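Local coordinates for protein putative peptidyl-arginine deiminase (Chlorobium tepidum, PDB 1XKN) that probably hydrolyses the guanidinium group of arginine-like substrates such as agmatine or peptidyl-arginine, as a putative deiminase of the Porphyromonas type, at residues Pro9-Leu20 with His338-Ala346; Met148-Glu156 with Ile189-Leu197. One frame throughout, in Å; residues are numbered along the deposited sequence.

Contact 1 of 2, residues Pro9-Leu20 with His338-Ala346; sequences PPEWAPHASTWL and HCVTHEEPA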
loop_
_atom_site.group_PDB
_atom_site.type_symbol
_atom_site.label_atom_id
_atom_site.label_comp_id
_atom_site.label_asym_id
_atom_site.label_seq_id
_atom_site.Cartn_x
_atom_site.Cartn_y
_atom_site.Cartn_z
ATOM N N PRO A 9 11.123 -3.522 6.280
ATOM C CA PRO A 9 11.124 -4.709 5.423
ATOM C C PRO A 9 10.360 -4.456 4.132
ATOM O O PRO A 9 9.420 -3.658 4.101
ATOM C CB PRO A 9 10.423 -5.757 6.283
ATOM C CG PRO A 9 10.772 -5.338 7.675
ATOM C CD PRO A 9 10.597 -3.839 7.618
ATOM N N PRO A 10 10.762 -5.124 3.042
ATOM C CA PRO A 10 10.056 -4.933 1.775
ATOM C C PRO A 10 8.717 -5.659 1.892
ATOM O O PRO A 10 8.542 -6.513 2.763
ATOM C CB PRO A 10 10.994 -5.573 0.755
ATOM C CG PRO A 10 11.606 -6.690 1.536
ATOM C CD PRO A 10 11.889 -6.059 2.884
ATOM N N GLU A 11 7.775 -5.325 1.020
ATOM C CA GLU A 11 6.456 -5.929 1.078
ATOM C C GLU A 11 6.452 -7.439 0.858
ATOM O O GLU A 11 5.537 -8.128 1.307
ATOM C CB GLU A 11 5.541 -5.248 0.064
ATOM C CG GLU A 11 4.074 -5.549 0.244
ATOM C CD GLU A 11 3.208 -4.595 -0.547
ATOM O OE1 GLU A 11 3.260 -3.384 -0.255
ATOM O OE2 GLU A 11 2.488 -5.054 -1.458
ATOM N N TRP A 12 7.468 -7.957 0.174
ATOM C CA TRP A 12 7.536 -9.389 -0.087
ATOM C C TRP A 12 8.193 -10.185 1.044
ATOM O O TRP A 12 8.278 -11.409 0.966
ATOM C CB TRP A 12 8.267 -9.664 -1.406
ATOM C CG TRP A 12 9.679 -9.177 -1.432
ATOM C CD1 TRP A 12 10.766 -9.771 -0.858
ATOM C CD2 TRP A 12 10.152 -7.975 -2.041
ATOM N NE1 TRP A 12 11.891 -9.011 -1.073
ATOM C CE2 TRP A 12 11.542 -7.903 -1.800
ATOM C CE3 TRP A 12 9.537 -6.947 -2.773
ATOM C CZ2 TRP A 12 12.326 -6.844 -2.259
ATOM C CZ3 TRP A 12 10.320 -5.894 -3.229
ATOM C CH2 TRP A 12 11.698 -5.854 -2.971
ATOM N N ALA A 13 8.657 -9.501 2.086
ATOM C CA ALA A 13 9.265 -10.191 3.218
ATOM C C ALA A 13 8.138 -10.907 3.959
ATOM O O ALA A 13 6.978 -10.527 3.843
ATOM C CB ALA A 13 9.956 -9.188 4.144
ATOM N N PRO A 14 8.464 -11.957 4.732
ATOM C CA PRO A 14 7.443 -12.706 5.478
ATOM C C PRO A 14 6.553 -11.823 6.353
ATOM O O PRO A 14 7.045 -10.935 7.051
ATOM C CB PRO A 14 8.275 -13.684 6.307
ATOM C CG PRO A 14 9.441 -13.959 5.410
ATOM C CD PRO A 14 9.792 -12.571 4.909
ATOM N N HIS A 15 5.246 -12.073 6.315
ATOM C CA HIS A 15 4.292 -11.298 7.105
ATOM C C HIS A 15 3.747 -12.052 8.303
ATOM O O HIS A 15 3.547 -13.269 8.256
ATOM C CB HIS A 15 3.069 -10.910 6.277
ATOM C CG HIS A 15 3.368 -10.059 5.090
ATOM N ND1 HIS A 15 2.443 -9.847 4.092
ATOM C CD2 HIS A 15 4.475 -9.365 4.737
ATOM C CE1 HIS A 15 2.968 -9.060 3.171
ATOM N NE2 HIS A 15 4.199 -8.751 3.538
ATOM N N ALA A 16 3.483 -11.308 9.368
ATOM C CA ALA A 16 2.880 -11.873 10.560
ATOM C C ALA A 16 1.381 -11.775 10.285
ATOM O O ALA A 16 0.600 -12.630 10.704
ATOM C CB ALA A 16 3.248 -11.045 11.791
ATOM N N SER A 17 0.993 -10.720 9.570
ATOM C CA SER A 17 -0.411 -10.488 9.226
ATOM C C SER A 17 -0.537 -9.381 8.189
ATOM O O SER A 17 0.458 -8.809 7.742
ATOM C CB SER A 17 -1.187 -10.034 10.463
ATOM O OG SER A 17 -0.943 -8.653 10.723
ATOM N N THR A 18 -1.780 -9.098 7.813
ATOM C CA THR A 18 -2.099 -8.004 6.905
ATOM C C THR A 18 -3.215 -7.251 7.611
ATOM O O THR A 18 -4.128 -7.864 8.171
ATOM C CB THR A 18 -2.640 -8.471 5.541
ATOM O OG1 THR A 18 -1.608 -9.149 4.813
ATOM C CG2 THR A 18 -3.110 -7.262 4.721
ATOM N N TRP A 19 -3.123 -5.927 7.602
ATOM C CA TRP A 19 -4.133 -5.090 8.231
ATOM C C TRP A 19 -5.087 -4.466 7.228
ATOM O O TRP A 19 -4.705 -4.137 6.105
ATOM C CB TRP A 19 -3.481 -3.972 9.041
ATOM C CG TRP A 19 -2.941 -4.441 10.344
ATOM C CD1 TRP A 19 -1.765 -5.094 10.556
ATOM C CD2 TRP A 19 -3.593 -4.357 11.617
ATOM N NE1 TRP A 19 -1.644 -5.430 11.886
ATOM C CE2 TRP A 19 -2.754 -4.988 12.558
ATOM C CE3 TRP A 19 -4.811 -3.815 12.050
ATOM C CZ2 TRP A 19 -3.089 -5.092 13.910
ATOM C CZ3 TRP A 19 -5.146 -3.918 13.399
ATOM C CH2 TRP A 19 -4.285 -4.555 14.310
ATOM N N LEU A 20 -6.333 -4.301 7.663
ATOM C CA LEU A 20 -7.391 -3.702 6.864
ATOM C C LEU A 20 -8.237 -2.826 7.776
ATOM O O LEU A 20 -8.300 -3.057 8.984
ATOM C CB LEU A 20 -8.304 -4.780 6.275
ATOM C CG LEU A 20 -7.715 -5.857 5.367
ATOM C CD1 LEU A 20 -8.800 -6.874 5.037
ATOM C CD2 LEU A 20 -7.172 -5.217 4.101
ATOM N N HIS A 338 -3.828 -2.344 -2.975
ATOM C CA HIS A 338 -2.672 -1.880 -2.210
ATOM C C HIS A 338 -3.054 -0.768 -1.242
ATOM O O HIS A 338 -2.542 -0.701 -0.122
ATOM C CB HIS A 338 -1.553 -1.389 -3.135
ATOM C CG HIS A 338 -0.223 -1.289 -2.454
ATOM N ND1 HIS A 338 0.408 -0.087 -2.212
ATOM C CD2 HIS A 338 0.575 -2.246 -1.925
ATOM C CE1 HIS A 338 1.538 -0.310 -1.562
ATOM N NE2 HIS A 338 1.662 -1.610 -1.376
ATOM N N CYS A 339 -3.967 0.098 -1.669
ATOM C CA CYS A 339 -4.408 1.219 -0.846
ATOM C C CYS A 339 -5.169 0.819 0.412
ATOM O O CYS A 339 -5.117 1.524 1.415
ATOM C CB CYS A 339 -5.288 2.162 -1.672
ATOM S SG CYS A 339 -4.444 3.000 -3.024
ATOM N N VAL A 340 -5.873 -0.306 0.372
ATOM C CA VAL A 340 -6.655 -0.721 1.534
ATOM C C VAL A 340 -5.964 -1.733 2.443
ATOM O O VAL A 340 -6.560 -2.231 3.399
ATOM C CB VAL A 340 -8.036 -1.283 1.102
ATOM C CG1 VAL A 340 -8.806 -0.212 0.353
ATOM C CG2 VAL A 340 -7.860 -2.528 0.235
ATOM N N THR A 341 -4.700 -2.017 2.162
ATOM C CA THR A 341 -3.951 -2.985 2.953
ATOM C C THR A 341 -2.661 -2.421 3.525
ATOM O O THR A 341 -2.180 -1.379 3.096
ATOM C CB THR A 341 -3.535 -4.183 2.079
ATOM O OG1 THR A 341 -2.750 -3.705 0.973
ATOM C CG2 THR A 341 -4.750 -4.906 1.536
ATOM N N HIS A 342 -2.129 -3.110 4.526
ATOM C CA HIS A 342 -0.832 -2.768 5.082
ATOM C C HIS A 342 -0.309 -3.999 5.770
ATOM O O HIS A 342 -0.922 -4.534 6.695
ATOM C CB HIS A 342 -0.851 -1.600 6.067
ATOM C CG HIS A 342 0.471 -0.905 6.159
ATOM N ND1 HIS A 342 1.631 -1.560 6.517
ATOM C CD2 HIS A 342 0.836 0.356 5.832
ATOM C CE1 HIS A 342 2.654 -0.732 6.397
ATOM N NE2 HIS A 342 2.199 0.436 5.982
ATOM N N GLU A 343 0.831 -4.462 5.290
ATOM C CA GLU A 343 1.431 -5.643 5.851
ATOM C C GLU A 343 2.012 -5.387 7.229
ATOM O O GLU A 343 2.278 -4.247 7.617
ATOM C CB GLU A 343 2.541 -6.159 4.925
ATOM C CG GLU A 343 3.796 -5.277 4.861
ATOM C CD GLU A 343 3.666 -4.085 3.925
ATOM O OE1 GLU A 343 2.561 -3.829 3.402
ATOM O OE2 GLU A 343 4.683 -3.388 3.711
ATOM N N GLU A 344 2.171 -6.472 7.971
ATOM C CA GLU A 344 2.808 -6.429 9.274
ATOM C C GLU A 344 3.936 -7.430 9.095
ATOM O O GLU A 344 3.698 -8.634 9.056
ATOM C CB GLU A 344 1.905 -6.913 10.407
ATOM C CG GLU A 344 2.713 -7.068 11.702
ATOM C CD GLU A 344 1.929 -7.615 12.880
ATOM O OE1 GLU A 344 2.564 -7.890 13.922
ATOM O OE2 GLU A 344 0.694 -7.764 12.772
ATOM N N PRO A 345 5.172 -6.949 8.940
ATOM C CA PRO A 345 6.277 -7.896 8.768
ATOM C C PRO A 345 6.513 -8.735 10.024
ATOM O O PRO A 345 6.261 -8.277 11.139
ATOM C CB PRO A 345 7.462 -6.988 8.437
ATOM C CG PRO A 345 7.101 -5.689 9.126
ATOM C CD PRO A 345 5.639 -5.560 8.795
ATOM N N ALA A 346 6.981 -9.965 9.838
ATOM C CA ALA A 346 7.267 -10.865 10.954
ATOM C C ALA A 346 8.745 -10.782 11.316
ATOM O O ALA A 346 9.599 -11.176 10.522
ATOM C CB ALA A 346 6.913 -12.304 10.568
HETATM O O HOH W 1 6.886 -3.406 5.303
HETATM O O HOH W 2 5.001 -1.566 1.453
HETATM O O HOH W 3 9.694 -10.391 7.838
#

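Contact 2 of 2, residues Met148-Glu156 with Ile189-Leu197; sequences MVSTGMVLE and IEAQLRRYL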
loop_
_atom_site.group_PDB
_atom_site.type_symbol
_atom_site.label_atom_id
_atom_site.label_comp_id
_atom_site.label_asym_id
_atom_site.label_seq_id
_atom_site.Cartn_x
_atom_site.Cartn_y
_atom_site.Cartn_z
HETATM N N MSE A 148 5.910 2.786 19.859
HETATM C CA MSE A 148 5.616 3.631 18.711
HETATM C C MSE A 148 6.527 4.848 18.721
HETATM O O MSE A 148 6.775 5.441 19.769
HETATM C CB MSE A 148 4.158 4.100 18.728
HETATM C CG MSE A 148 3.815 5.050 17.585
HETATM SE SE MSE A 148 1.992 5.715 17.619
HETATM C CE MSE A 148 2.221 7.102 18.941
ATOM N N VAL A 149 7.035 5.199 17.546
ATOM C CA VAL A 149 7.894 6.359 17.385
ATOM C C VAL A 149 7.144 7.282 16.432
ATOM O O VAL A 149 6.619 6.823 15.419
ATOM C CB VAL A 149 9.257 5.970 16.760
ATOM C CG1 VAL A 149 10.142 7.203 16.626
ATOM C CG2 VAL A 149 9.943 4.910 17.614
ATOM N N SER A 150 7.071 8.570 16.761
ATOM C CA SER A 150 6.366 9.531 15.906
ATOM C C SER A 150 7.344 10.469 15.208
ATOM O O SER A 150 8.276 10.978 15.828
ATOM C CB SER A 150 5.367 10.354 16.728
ATOM O OG SER A 150 4.296 9.553 17.198
ATOM N N THR A 151 7.120 10.709 13.918
ATOM C CA THR A 151 7.999 11.570 13.124
ATOM C C THR A 151 7.542 13.021 13.027
ATOM O O THR A 151 8.361 13.925 12.848
ATOM C CB THR A 151 8.111 11.065 11.681
ATOM O OG1 THR A 151 6.863 11.286 11.011
ATOM C CG2 THR A 151 8.438 9.585 11.655
ATOM N N GLY A 152 6.234 13.236 13.110
ATOM C CA GLY A 152 5.699 14.580 13.010
ATOM C C GLY A 152 5.603 15.057 11.572
ATOM O O GLY A 152 5.233 16.204 11.312
HETATM N N MSE A 153 5.938 14.173 10.635
HETATM C CA MSE A 153 5.900 14.499 9.209
HETATM C C MSE A 153 4.787 13.723 8.511
HETATM O O MSE A 153 4.561 12.550 8.808
HETATM C CB MSE A 153 7.248 14.153 8.559
HETATM C CG MSE A 153 7.334 14.468 7.067
HETATM SE SE MSE A 153 9.019 13.932 6.251
HETATM C CE MSE A 153 8.371 12.434 5.207
ATOM N N VAL A 154 4.090 14.380 7.589
ATOM C CA VAL A 154 3.017 13.728 6.849
ATOM C C VAL A 154 3.614 12.791 5.807
ATOM O O VAL A 154 4.483 13.186 5.027
ATOM C CB VAL A 154 2.118 14.764 6.130
ATOM C CG1 VAL A 154 1.101 14.054 5.232
ATOM C CG2 VAL A 154 1.398 15.627 7.158
ATOM N N LEU A 155 3.154 11.545 5.811
ATOM C CA LEU A 155 3.626 10.549 4.856
ATOM C C LEU A 155 2.622 9.413 4.764
ATOM O O LEU A 155 2.177 8.884 5.784
ATOM C CB LEU A 155 4.985 9.978 5.281
ATOM C CG LEU A 155 5.605 9.001 4.277
ATOM C CD1 LEU A 155 6.030 9.770 3.031
ATOM C CD2 LEU A 155 6.805 8.290 4.894
ATOM N N GLU A 156 2.257 9.054 3.538
ATOM C CA GLU A 156 1.330 7.955 3.311
ATOM C C GLU A 156 2.147 6.763 2.832
ATOM O O GLU A 156 3.084 6.919 2.049
ATOM C CB GLU A 156 0.301 8.309 2.234
ATOM C CG GLU A 156 -0.614 9.465 2.588
ATOM C CD GLU A 156 -0.266 10.731 1.840
ATOM O OE1 GLU A 156 -0.348 11.820 2.447
ATOM O OE2 GLU A 156 0.071 10.641 0.638
ATOM N N ILE A 189 12.987 16.287 3.845
ATOM C CA ILE A 189 12.165 15.100 3.653
ATOM C C ILE A 189 13.058 13.869 3.516
ATOM O O ILE A 189 12.819 12.855 4.170
ATOM C CB ILE A 189 11.252 15.272 2.420
ATOM C CG1 ILE A 189 10.193 16.328 2.740
ATOM C CG2 ILE A 189 10.591 13.945 2.050
ATOM C CD1 ILE A 189 9.384 16.790 1.548
ATOM N N GLU A 190 14.093 13.956 2.685
ATOM C CA GLU A 190 14.998 12.820 2.537
ATOM C C GLU A 190 15.662 12.499 3.872
ATOM O O GLU A 190 15.832 11.333 4.218
ATOM C CB GLU A 190 16.072 13.097 1.483
ATOM C CG GLU A 190 15.578 12.904 0.060
ATOM C CD GLU A 190 16.708 12.739 -0.935
ATOM O OE1 GLU A 190 17.794 12.260 -0.537
ATOM O OE2 GLU A 190 16.501 13.055 -2.124
ATOM N N ALA A 191 16.032 13.530 4.625
ATOM C CA ALA A 191 16.671 13.311 5.915
ATOM C C ALA A 191 15.766 12.483 6.821
ATOM O O ALA A 191 16.225 11.555 7.486
ATOM C CB ALA A 191 17.010 14.643 6.580
ATOM N N GLN A 192 14.477 12.812 6.846
ATOM C CA GLN A 192 13.533 12.073 7.679
ATOM C C GLN A 192 13.357 10.636 7.203
ATOM O O GLN A 192 13.200 9.730 8.018
ATOM C CB GLN A 192 12.177 12.781 7.705
ATOM C CG GLN A 192 12.215 14.153 8.373
ATOM C CD GLN A 192 12.348 14.072 9.887
ATOM O OE1 GLN A 192 11.403 14.366 10.624
ATOM N NE2 GLN A 192 13.521 13.673 10.358
ATOM N N LEU A 193 13.379 10.421 5.890
ATOM C CA LEU A 193 13.229 9.067 5.361
ATOM C C LEU A 193 14.456 8.245 5.734
ATOM O O LEU A 193 14.343 7.064 6.069
ATOM C CB LEU A 193 13.040 9.094 3.840
ATOM C CG LEU A 193 11.755 9.778 3.357
ATOM C CD1 LEU A 193 11.763 9.863 1.839
ATOM C CD2 LEU A 193 10.532 9.014 3.851
ATOM N N ARG A 194 15.632 8.862 5.680
ATOM C CA ARG A 194 16.848 8.151 6.053
ATOM C C ARG A 194 16.822 7.844 7.545
ATOM O O ARG A 194 17.100 6.720 7.963
ATOM C CB ARG A 194 18.091 8.981 5.730
ATOM C CG ARG A 194 18.472 8.961 4.267
ATOM C CD ARG A 194 19.874 9.506 4.062
ATOM N NE ARG A 194 20.323 9.284 2.691
ATOM C CZ ARG A 194 19.941 10.012 1.648
ATOM N NH1 ARG A 194 19.103 11.029 1.809
ATOM N NH2 ARG A 194 20.387 9.709 0.436
ATOM N N ARG A 195 16.466 8.847 8.338
ATOM C CA ARG A 195 16.418 8.712 9.787
ATOM C C ARG A 195 15.433 7.676 10.316
ATOM O O ARG A 195 15.802 6.807 11.110
ATOM C CB ARG A 195 16.085 10.067 10.413
ATOM C CG ARG A 195 15.914 10.034 11.922
ATOM C CD ARG A 195 15.476 11.394 12.429
ATOM N NE ARG A 195 15.323 11.420 13.879
ATOM C CZ ARG A 195 14.841 12.456 14.558
ATOM N NH1 ARG A 195 14.462 13.555 13.916
ATOM N NH2 ARG A 195 14.735 12.393 15.878
ATOM N N TYR A 196 14.182 7.770 9.875
ATOM C CA TYR A 196 13.139 6.879 10.368
ATOM C C TYR A 196 12.881 5.571 9.616
ATOM O O TYR A 196 12.261 4.662 10.165
ATOM C CB TYR A 196 11.840 7.675 10.505
ATOM C CG TYR A 196 11.915 8.772 11.555
ATOM C CD1 TYR A 196 12.113 8.459 12.900
ATOM C CD2 TYR A 196 11.735 10.114 11.213
ATOM C CE1 TYR A 196 12.114 9.452 13.885
ATOM C CE2 TYR A 196 11.739 11.116 12.190
ATOM C CZ TYR A 196 11.922 10.777 13.519
ATOM O OH TYR A 196 11.872 11.752 14.489
ATOM N N LEU A 197 13.352 5.467 8.377
ATOM C CA LEU A 197 13.166 4.242 7.613
ATOM C C LEU A 197 14.499 3.541 7.373
ATOM O O LEU A 197 14.539 2.391 6.944
ATOM C CB LEU A 197 12.464 4.533 6.281
ATOM C CG LEU A 197 11.042 5.093 6.410
ATOM C CD1 LEU A 197 10.426 5.281 5.029
ATOM C CD2 LEU A 197 10.191 4.139 7.241
HETATM O O HOH W 4 11.034 11.176 16.976
HETATM O O HOH W 5 10.933 14.135 13.670
#

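Contact 1 of 2, residues Pro9-Leu20 with His338-Ala346
Glu11 and His338 meet nearly coplanar, carboxylate and imidazole planes 23° apart. NE2 of His338 gives its hydrogen to OE1 of Glu11 over 2.6 Å, in the ring plane and onto the syn lone pair. An extended Glu11 chain, CG anti to the backbone N (chi1 -166°), carries the carboxylate across to the ring; its OE2 is held by Arg223, while ND1 of His338 bonds to Asp219. The strand backbone sets CB of Glu343 over one face of the His15 imidazole, 3.5 Å from the ring centroid, a CH-pi contact; beyond it the chain bends at chi2 (-81°), bringing the carboxylate beside Glu11. The ring is pinned from within its own segment, NE2 of His15 reaching O of Glu11 at 2.7 Å. Although the Glu11 and Glu343 carboxylates lie close, a water bridges Glu11 OE1 and Glu343 OE2, and Arg96 forms a salt bridge with Glu343, probably easing the repulsion. On the sheet face of Ser17, Trp19 and Glu344, an extended Glu344 puts OE2 at the indole edge, 3.4 Å from NE1 of Trp19 in a weak bond, and 2.8 Å from OG of Ser17. The antiparallel backbones are joined by Trp19 N to His342 O and Glu344 N to Ser17 O; a classic beta bulge sets both Ala16 and Ser17 against Glu344, Ala16 N lying 2.7 Å from its O. Strand 342-345 thus closes one margin of a mixed four-stranded sheet, beside strand 15-21, whose other neighbour is 52-57; helix 36-50 packs on Thr18, Leu20 and Val340, and strand 290-291 touches Glu11, Thr341 and Glu343.

Contact 2 of 2, residues Met148-Glu156 with Ile189-Leu197
Thr151 and Tyr196 are brought together by their first torsions: with chi1 at 70° the threonine holds CG2 anti to its own carbonyl carbon, and with chi1 at -65° the tyrosine likewise sets its ring anti to the carbonyl carbon, directed at the strand. The two side chains run past each other in opposite directions. CG2 of Thr151 sits over one ring face, displaced toward the rim, 3.6 Å from the centroid, in a CH-pi contact, while CD of Arg195 lies over the opposite face. The same threonine rotation turns OG1 forward along the chain to accept from N of Met153 (3.1 Å), an ST turn where the strand bends away. At the phenol end, two waters replace direct bonds. One donates to O of Ser150 and to OH of Tyr196; the other donates to O of Thr151 and OE1 of Gln192 and accepts from the Tyr196 hydroxyl at 2.7 Å. Gln192 and Tyr196 are thereby tied to the strand through solvent, with no hydrogen bond spanning the segments directly. Further along, selenomethionine Met153 extends through CG and then bends, laying SE alongside the aliphatic stem of Gln192, 3.7 Å from its CB. Its CE reaches CG2 of Ile189 at 4.1 Å. CD2 of Leu155 meets CD2 of Leu193 at 3.9 Å, and Leu175 of helix 172-175 touches both of these leucines. Helix 186-197 consequently packs antiparallel to an edge strand of its sheet, 148-152, the short axes 176° apart and 10.2 Å at their closest, a helix-on-sheet spacing consistent with the alpha/beta propeller (pentein) fold of the guanidino-group-modifying enzymes.

How the contacts relate
Contacts 1 and 2 belong to two different four-stranded mixed sheets of one deiminase-family fold: 15-21 with 342-345 in one, 148-152 at the margin of the other. Along the chain contact 2 is nested in the long loop that contact 1 closes by joining segments near the two ends of the chain. Their centres lie 19 Å apart and their nearest atoms about 7 Å, so they do not touch. Contact 1 is the more central, about 9 Å from the chain centre against 17 Å. The bound sodium ion, at Asn117, Trp118 and Asn134, is about 7 Å from the Ser150 side chain and about 11 Å from that of His342; Asn117 also bonds to Ser150.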